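Local coordinates for protein glycosyltransferase (Streptomyces viridochromogenes, PDB 2IUY) that belongs to retaining glycosyltransferase family GT4, acts in avilamycin A biosynthesis, binds UDP and probably transfers a sugar from a nucleotide-sugar donor, at residues V9-R14 against G31-V36; L44-E49 against G320-A325; L236-A241 against P267-G272. All blocks are in the same frame, centred on the assembly; numbering follows the deposited sequence.

In the fold
The three contacts lie at different depths in a two-domain GT-B chain. Contact 3 is fully buried: it joins two neighbouring parallel strands in the sheet of the second domain, mostly by backbone hydrogen bonds. Contacts 1 and 2 are partly buried, and both use helix 31-45. At the start of that helix, contact 1 gathers two isoleucines, a leucine, a valine, Asn-10 and Gln-33, without a hydrogen bond across. Contact 2 joins segments 271 residues apart: it meets the helix end with a histidine-carboxylate hydrogen bond and a small apolar patch near the surface. Contact 3 is nested within the chain loop closed by contact 2, and the two lie on opposite sides of the chain's centre.

Contact 1 of 3, residues V9-R14 against G31-V36; sequences VNIPLR and GIQWVV
Asn-10 turns its side-chain oxygen to the first turns of helix 31-45. OD1 lies 3.6 Å from CG of Gln-33. It also touches two methyl groups one turn apart on the helix: CG2 of Ile-32 at 4.0 Å and CG2 of Val-36 at 3.9 Å. CG of Asn-10 stands anti to its own backbone N (chi1 180°), which swings the amide across to the helix. The amide planes of Asn-10 and Gln-33 are 52° apart, so the two groups are not stacked. OD1 is buried here and has no polar partner in the model. ND2 is held by the backbone O of Gly-54, which limits how the amide can turn.

Ile-11 and Ile-32 form the apolar part of the contact. Their side chains cross at about a right angle. The branch methyls meet, with CG2 of Ile-11 3.7 Å from CG2 of Ile-32. The chain ends meet as well, with CD1 of Ile-11 3.8 Å from CD1 of Ile-32. Leu-13 lies further out and sets CD1 against the amide end of Gln-33.

The contact packs the loop after the first strand on the first helix of the N-terminal Rossmann-like domain of a GT-B fold. Segment 9-14 is the loop leaving strand 5-9, and helix 31-45 is the next regular element. Tyr-29 and Gly-30, residues seen to bind UDP, which is absent from this chain, come just before the helix. The side chain of Gln-33 comes within about 3 Å of Gly-30 at the nearest atoms.

In the next shell, Val-36 rests on Leu-52 of strand 49-53, and Ile-32 touches Phe-113. Backbone bonds tie Asn-10 to Leu-53.

Contact 2 of 3, residues L44-E49 against G320-A325; sequences LELGHE and GHVTIA
Glu-45, at the end of helix 31-45, is hydrogen-bonded to His-321, in the first turn of helix 321-336. In GT-B glycosyltransferases the C-terminal helix characteristically crosses back onto the N-terminal domain, and this contact fits that pattern.

The polar part is one nearly straight bond. NE2 of His-321 donates to OE1 of Glu-45 at 2.8 Å, with an angle of 173° at the hydrogen. OE1 sits at the ring edge, in the ring plane. The carboxylate is turned 70° from that plane, and the donor reaches OE1 from above the carboxylate plane. CG of His-321 lies between its backbone N and carbonyl carbon (chi1 72°), which lifts the ring toward Glu-45. The nearby carboxylate could help stabilise a positively charged ring. Arg-62 makes a long, weak ion pair with OE1. His-321 also packs on Asp-41, Asp-148 and Pro-149.

The apolar part is small. CD1 of Leu-46 presses on CB of Ala-325 at 3.6 Å. Its other methyl, CD2, reaches CG1 of Val-322 at 3.9 Å. Ala-325 in turn packs on Leu-43, and Leu-46 on Glu-326.

Glycines mark both helix ends. Gly-47 closes helix 31-45 in a Schellman motif with positive phi, and its N is bonded to Leu-44 O at 3.1 Å. Gly-320 is the N-cap of the other helix, and its O accepts the N of Ile-324 at 3.0 Å.

Val-322 links the two kinds of contact: its CG2 lies 3.6 Å above one face of the His-321 ring, offset toward the rim, and 3.4 Å from OE2 of Glu-45.

Contact 3 of 3, residues L236-A241 against P267-G272; sequences LAMSQA and PVVGTG
The flat amide of Gln-240 meets Thr-271 through NE2, which lies 3.5 Å from CG2 of the threonine. The two side chains cross at about a right angle. NE2 also donates, close to its own amide plane, to the O of Met-238 at 2.7 Å. It comes from above that carbonyl plane. At the other corner of the amide, OE1 accepts the N of Gly-290. The side chain is thus held at both polar atoms.

Among the backbone groups, the O of Val-269 takes the N of Ala-237 at 2.9 Å. The O of Ala-237 takes the N of Thr-271 at 3.2 Å. These two bonds pair the strands in parallel. CA of Gly-270 sits only 2.9 Å from the O of Ala-237, a tight fit where there is no side chain.

A side chain adds a third bond further along both segments. OG1 of Thr-271 stands between its backbone N and carbonyl carbon (chi1 61°) and donates to a lone pair of Ser-239 O at 2.7 Å. OG of Ser-239 is hydrogen-bonded to OE1 of Glu-252. Ser-239 lies near Lys-175, and Ala-237 near Val-257; both neighbours are residues seen to bind UDP, which is absent from this chain.

Leu-236 and Val-269 lie side by side, with CD2 of Leu-236 3.8 Å from CB of Val-269. Selenomethionine Met-238, bent twice, brings SE to 3.8 Å from the O of Val-269.

The strands belong to a beta-alpha-beta unit of the second Rossmann-like domain, linked through helix 256-263. Helix 177-187 packs on Leu-236 and Val-269. Ala-237 and Val-268 pack on helix 256-263, and strands 165-168 and 284-286 flank the pair.

Contact 1 of 3, residues V9-R14 against G31-V36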
# COMPACT_ATOMS: atom_id res chain seq x y z
N VAL A 9 8.58 -2.64 12.20
CA VAL A 9 8.49 -4.08 12.07
C VAL A 9 7.70 -4.33 10.83
O VAL A 9 6.49 -4.09 10.78
CB VAL A 9 7.82 -4.83 13.32
CG1 VAL A 9 8.10 -6.34 13.25
CG2 VAL A 9 8.40 -4.31 14.65
N ASN A 10 8.41 -4.80 9.81
CA ASN A 10 7.82 -5.24 8.57
C ASN A 10 7.17 -6.57 8.82
O ASN A 10 7.59 -7.30 9.73
CB ASN A 10 8.92 -5.42 7.51
CG ASN A 10 8.39 -5.88 6.18
OD1 ASN A 10 7.42 -5.32 5.67
ND2 ASN A 10 9.03 -6.88 5.59
N ILE A 11 6.20 -6.90 7.97
CA ILE A 11 5.52 -8.21 7.97
C ILE A 11 6.52 -9.27 7.47
O ILE A 11 6.96 -9.20 6.30
CB ILE A 11 4.24 -8.19 7.08
CG1 ILE A 11 3.51 -9.53 7.14
CG2 ILE A 11 4.58 -7.84 5.58
CD1 ILE A 11 2.09 -9.50 6.52
N PRO A 12 6.93 -10.21 8.35
CA PRO A 12 7.94 -11.24 7.95
C PRO A 12 7.37 -12.33 7.00
O PRO A 12 6.54 -13.14 7.41
CB PRO A 12 8.44 -11.83 9.29
CG PRO A 12 7.74 -11.09 10.37
CD PRO A 12 6.53 -10.34 9.77
N LEU A 13 7.80 -12.31 5.74
CA LEU A 13 7.29 -13.18 4.74
C LEU A 13 8.43 -13.63 3.86
O LEU A 13 9.26 -12.83 3.46
CB LEU A 13 6.26 -12.44 3.83
CG LEU A 13 4.86 -12.11 4.38
CD1 LEU A 13 3.98 -11.36 3.33
CD2 LEU A 13 4.14 -13.40 4.83
N ARG A 14 8.44 -14.91 3.50
CA ARG A 14 9.50 -15.38 2.61
C ARG A 14 9.15 -15.17 1.17
O ARG A 14 7.98 -15.13 0.81
CB ARG A 14 9.83 -16.85 2.90
CG ARG A 14 10.68 -16.98 4.18
CD ARG A 14 10.85 -18.39 4.50
NE ARG A 14 10.89 -18.58 5.93
CZ ARG A 14 12.01 -18.65 6.64
NH1 ARG A 14 13.18 -18.56 6.03
NH2 ARG A 14 11.94 -18.83 7.95
N GLY A 31 2.69 -4.99 -1.15
CA GLY A 31 2.19 -3.70 -0.70
C GLY A 31 2.69 -3.21 0.64
O GLY A 31 3.15 -2.11 0.69
N ILE A 32 2.60 -4.00 1.71
CA ILE A 32 3.08 -3.56 3.04
C ILE A 32 4.55 -3.12 3.09
O ILE A 32 4.93 -2.17 3.80
CB ILE A 32 2.83 -4.61 4.18
CG1 ILE A 32 1.31 -4.78 4.43
CG2 ILE A 32 3.59 -4.24 5.50
CD1 ILE A 32 0.94 -6.03 5.32
N GLN A 33 5.36 -3.84 2.32
CA GLN A 33 6.80 -3.65 2.25
C GLN A 33 7.13 -2.32 1.58
O GLN A 33 8.06 -1.65 1.98
CB GLN A 33 7.45 -4.83 1.51
CG GLN A 33 7.28 -6.15 2.22
CD GLN A 33 6.10 -7.01 1.68
OE1 GLN A 33 5.14 -6.50 1.09
NE2 GLN A 33 6.18 -8.30 1.90
N TRP A 34 6.35 -1.95 0.57
CA TRP A 34 6.42 -0.63 -0.03
C TRP A 34 6.00 0.45 0.99
O TRP A 34 6.66 1.47 1.12
CB TRP A 34 5.58 -0.54 -1.34
CG TRP A 34 6.41 -1.01 -2.52
CD1 TRP A 34 6.24 -2.15 -3.27
CD2 TRP A 34 7.60 -0.38 -3.01
NE1 TRP A 34 7.26 -2.26 -4.20
CE2 TRP A 34 8.10 -1.18 -4.07
CE3 TRP A 34 8.28 0.80 -2.68
CZ2 TRP A 34 9.23 -0.82 -4.80
CZ3 TRP A 34 9.42 1.14 -3.39
CH2 TRP A 34 9.89 0.33 -4.43
N VAL A 35 4.94 0.20 1.73
CA VAL A 35 4.51 1.18 2.76
C VAL A 35 5.67 1.47 3.71
O VAL A 35 5.96 2.62 4.00
CB VAL A 35 3.27 0.72 3.55
CG1 VAL A 35 2.91 1.74 4.67
CG2 VAL A 35 2.07 0.52 2.57
N VAL A 36 6.31 0.43 4.20
CA VAL A 36 7.37 0.54 5.22
C VAL A 36 8.59 1.29 4.65
O VAL A 36 9.18 2.09 5.34
CB VAL A 36 7.76 -0.88 5.75
CG1 VAL A 36 8.88 -0.79 6.77
CG2 VAL A 36 6.53 -1.57 6.38

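Contact 2 of 3, residues L44-E49 against G320-A325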
# COMPACT_ATOMS: atom_id res chain seq x y z
N LEU A 44 13.62 8.90 8.43
CA LEU A 44 15.02 9.18 8.22
C LEU A 44 15.25 10.62 7.77
O LEU A 44 16.20 11.27 8.21
CB LEU A 44 15.61 8.19 7.21
CG LEU A 44 15.72 6.70 7.64
CD1 LEU A 44 16.13 5.83 6.41
CD2 LEU A 44 16.70 6.52 8.84
N GLU A 45 14.40 11.14 6.87
CA GLU A 45 14.55 12.51 6.38
C GLU A 45 14.29 13.48 7.53
O GLU A 45 14.88 14.58 7.58
CB GLU A 45 13.57 12.81 5.25
CG GLU A 45 14.14 13.70 4.14
CD GLU A 45 13.36 13.54 2.83
OE1 GLU A 45 13.43 12.46 2.20
OE2 GLU A 45 12.69 14.51 2.42
N LEU A 46 13.39 13.10 8.42
CA LEU A 46 13.11 13.90 9.63
C LEU A 46 14.17 13.85 10.70
O LEU A 46 14.05 14.57 11.68
CB LEU A 46 11.77 13.51 10.25
CG LEU A 46 10.55 13.84 9.40
CD1 LEU A 46 9.35 13.05 9.85
CD2 LEU A 46 10.25 15.38 9.35
N GLY A 47 15.17 12.97 10.57
CA GLY A 47 16.30 12.95 11.52
C GLY A 47 16.25 11.84 12.56
O GLY A 47 17.15 11.74 13.39
N HIS A 48 15.21 10.99 12.49
CA HIS A 48 15.06 9.82 13.39
C HIS A 48 15.85 8.60 12.97
O HIS A 48 16.20 8.44 11.80
CB HIS A 48 13.58 9.49 13.57
CG HIS A 48 12.79 10.69 13.99
ND1 HIS A 48 12.95 11.27 15.22
CD2 HIS A 48 11.96 11.51 13.30
CE1 HIS A 48 12.18 12.34 15.31
NE2 HIS A 48 11.58 12.51 14.15
N GLU A 49 16.19 7.76 13.96
CA GLU A 49 16.96 6.59 13.68
C GLU A 49 16.00 5.40 13.47
O GLU A 49 15.06 5.26 14.20
CB GLU A 49 17.96 6.36 14.82
CG GLU A 49 19.19 5.66 14.39
CD GLU A 49 20.14 5.35 15.51
OE1 GLU A 49 20.01 5.99 16.59
OE2 GLU A 49 20.99 4.43 15.30
N GLY A 320 2.47 12.68 0.88
CA GLY A 320 3.95 12.77 0.81
C GLY A 320 4.62 12.10 2.00
O GLY A 320 4.15 12.22 3.14
N HIS A 321 5.74 11.41 1.76
CA HIS A 321 6.42 10.69 2.85
C HIS A 321 6.73 11.48 4.13
O HIS A 321 6.65 10.92 5.23
CB HIS A 321 7.66 9.94 2.35
CG HIS A 321 8.83 10.82 1.99
ND1 HIS A 321 8.74 11.85 1.07
CD2 HIS A 321 10.12 10.78 2.39
CE1 HIS A 321 9.92 12.42 0.94
NE2 HIS A 321 10.77 11.79 1.73
N VAL A 322 7.10 12.76 3.99
CA VAL A 322 7.55 13.56 5.14
C VAL A 322 6.34 14.04 5.93
O VAL A 322 6.36 14.02 7.18
CB VAL A 322 8.49 14.78 4.68
CG1 VAL A 322 8.68 15.81 5.80
CG2 VAL A 322 9.86 14.28 4.20
N THR A 323 5.30 14.45 5.21
CA THR A 323 4.04 14.82 5.86
C THR A 323 3.42 13.66 6.66
O THR A 323 2.94 13.86 7.77
CB THR A 323 2.93 15.48 4.90
OG1 THR A 323 1.86 15.98 5.72
CG2 THR A 323 2.27 14.48 4.02
N ILE A 324 3.42 12.46 6.07
CA ILE A 324 2.88 11.27 6.73
C ILE A 324 3.79 10.81 7.87
O ILE A 324 3.31 10.48 8.94
CB ILE A 324 2.71 10.11 5.75
CG1 ILE A 324 1.66 10.48 4.68
CG2 ILE A 324 2.32 8.78 6.51
CD1 ILE A 324 0.31 10.98 5.28
N ALA A 325 5.10 10.81 7.63
CA ALA A 325 6.03 10.48 8.72
C ALA A 325 5.86 11.42 9.92
O ALA A 325 5.94 10.98 11.05
CB ALA A 325 7.49 10.46 8.23

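Contact 3 of 3, residues L236-A241 against P267-G272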
# COMPACT_ATOMS: atom_id res chain seq x y z
N LEU A 236 -6.28 1.33 -12.69
CA LEU A 236 -7.60 0.87 -12.32
C LEU A 236 -7.46 0.13 -10.98
O LEU A 236 -6.76 -0.91 -10.88
CB LEU A 236 -8.15 -0.06 -13.41
CG LEU A 236 -8.16 0.42 -14.87
CD1 LEU A 236 -8.98 -0.59 -15.78
CD2 LEU A 236 -8.72 1.85 -15.04
N ALA A 237 -8.07 0.70 -9.96
CA ALA A 237 -8.07 0.11 -8.61
C ALA A 237 -9.51 -0.27 -8.30
O ALA A 237 -10.30 0.55 -7.87
CB ALA A 237 -7.54 1.14 -7.59
N MSE A 238 -9.85 -1.54 -8.54
CA MSE A 238 -11.26 -1.95 -8.69
C MSE A 238 -11.70 -2.94 -7.65
O MSE A 238 -12.47 -3.83 -7.94
CB MSE A 238 -11.47 -2.57 -10.08
CG MSE A 238 -11.00 -1.69 -11.25
SE MSE A 238 -11.96 -0.05 -11.44
CE MSE A 238 -13.65 -0.79 -12.19
N SER A 239 -11.24 -2.74 -6.41
CA SER A 239 -11.54 -3.63 -5.31
C SER A 239 -13.06 -3.77 -5.22
O SER A 239 -13.79 -2.81 -5.45
CB SER A 239 -10.90 -3.15 -4.00
OG SER A 239 -9.48 -3.19 -4.09
N GLN A 240 -13.51 -4.99 -4.93
CA GLN A 240 -14.92 -5.34 -4.96
C GLN A 240 -15.40 -5.73 -3.57
O GLN A 240 -14.66 -6.29 -2.77
CB GLN A 240 -15.17 -6.51 -5.95
CG GLN A 240 -14.82 -6.19 -7.43
CD GLN A 240 -15.70 -5.12 -8.07
OE1 GLN A 240 -16.93 -5.23 -8.09
NE2 GLN A 240 -15.07 -4.08 -8.63
N ALA A 241 -16.64 -5.39 -3.26
CA ALA A 241 -17.17 -5.76 -1.96
C ALA A 241 -17.69 -7.21 -1.96
O ALA A 241 -18.88 -7.49 -2.15
CB ALA A 241 -18.22 -4.74 -1.49
N PRO A 267 -3.34 9.15 -13.25
CA PRO A 267 -4.63 9.26 -12.58
C PRO A 267 -5.22 7.86 -12.36
O PRO A 267 -4.70 6.86 -12.89
CB PRO A 267 -5.46 10.09 -13.58
CG PRO A 267 -4.93 9.62 -14.95
CD PRO A 267 -3.42 9.43 -14.71
N VAL A 268 -6.30 7.79 -11.60
CA VAL A 268 -6.81 6.51 -11.12
C VAL A 268 -8.29 6.45 -11.36
O VAL A 268 -9.00 7.37 -11.05
CB VAL A 268 -6.49 6.30 -9.60
CG1 VAL A 268 -7.03 4.94 -9.10
CG2 VAL A 268 -4.97 6.38 -9.37
N VAL A 269 -8.76 5.37 -11.96
CA VAL A 269 -10.18 5.03 -11.87
C VAL A 269 -10.33 3.93 -10.81
O VAL A 269 -9.65 2.94 -10.89
CB VAL A 269 -10.71 4.47 -13.22
CG1 VAL A 269 -12.18 3.93 -13.05
CG2 VAL A 269 -10.59 5.52 -14.29
N GLY A 270 -11.21 4.11 -9.84
CA GLY A 270 -11.48 3.05 -8.89
C GLY A 270 -12.96 2.91 -8.53
O GLY A 270 -13.78 3.73 -8.89
N THR A 271 -13.27 1.84 -7.82
CA THR A 271 -14.54 1.71 -7.15
C THR A 271 -14.50 2.57 -5.87
O THR A 271 -13.50 3.25 -5.62
CB THR A 271 -14.78 0.26 -6.77
OG1 THR A 271 -13.73 -0.15 -5.88
CG2 THR A 271 -14.80 -0.62 -8.03
N GLY A 272 -15.61 2.57 -5.11
CA GLY A 272 -15.69 3.25 -3.83
C GLY A 272 -15.42 2.33 -2.65
O GLY A 272 -15.70 2.68 -1.50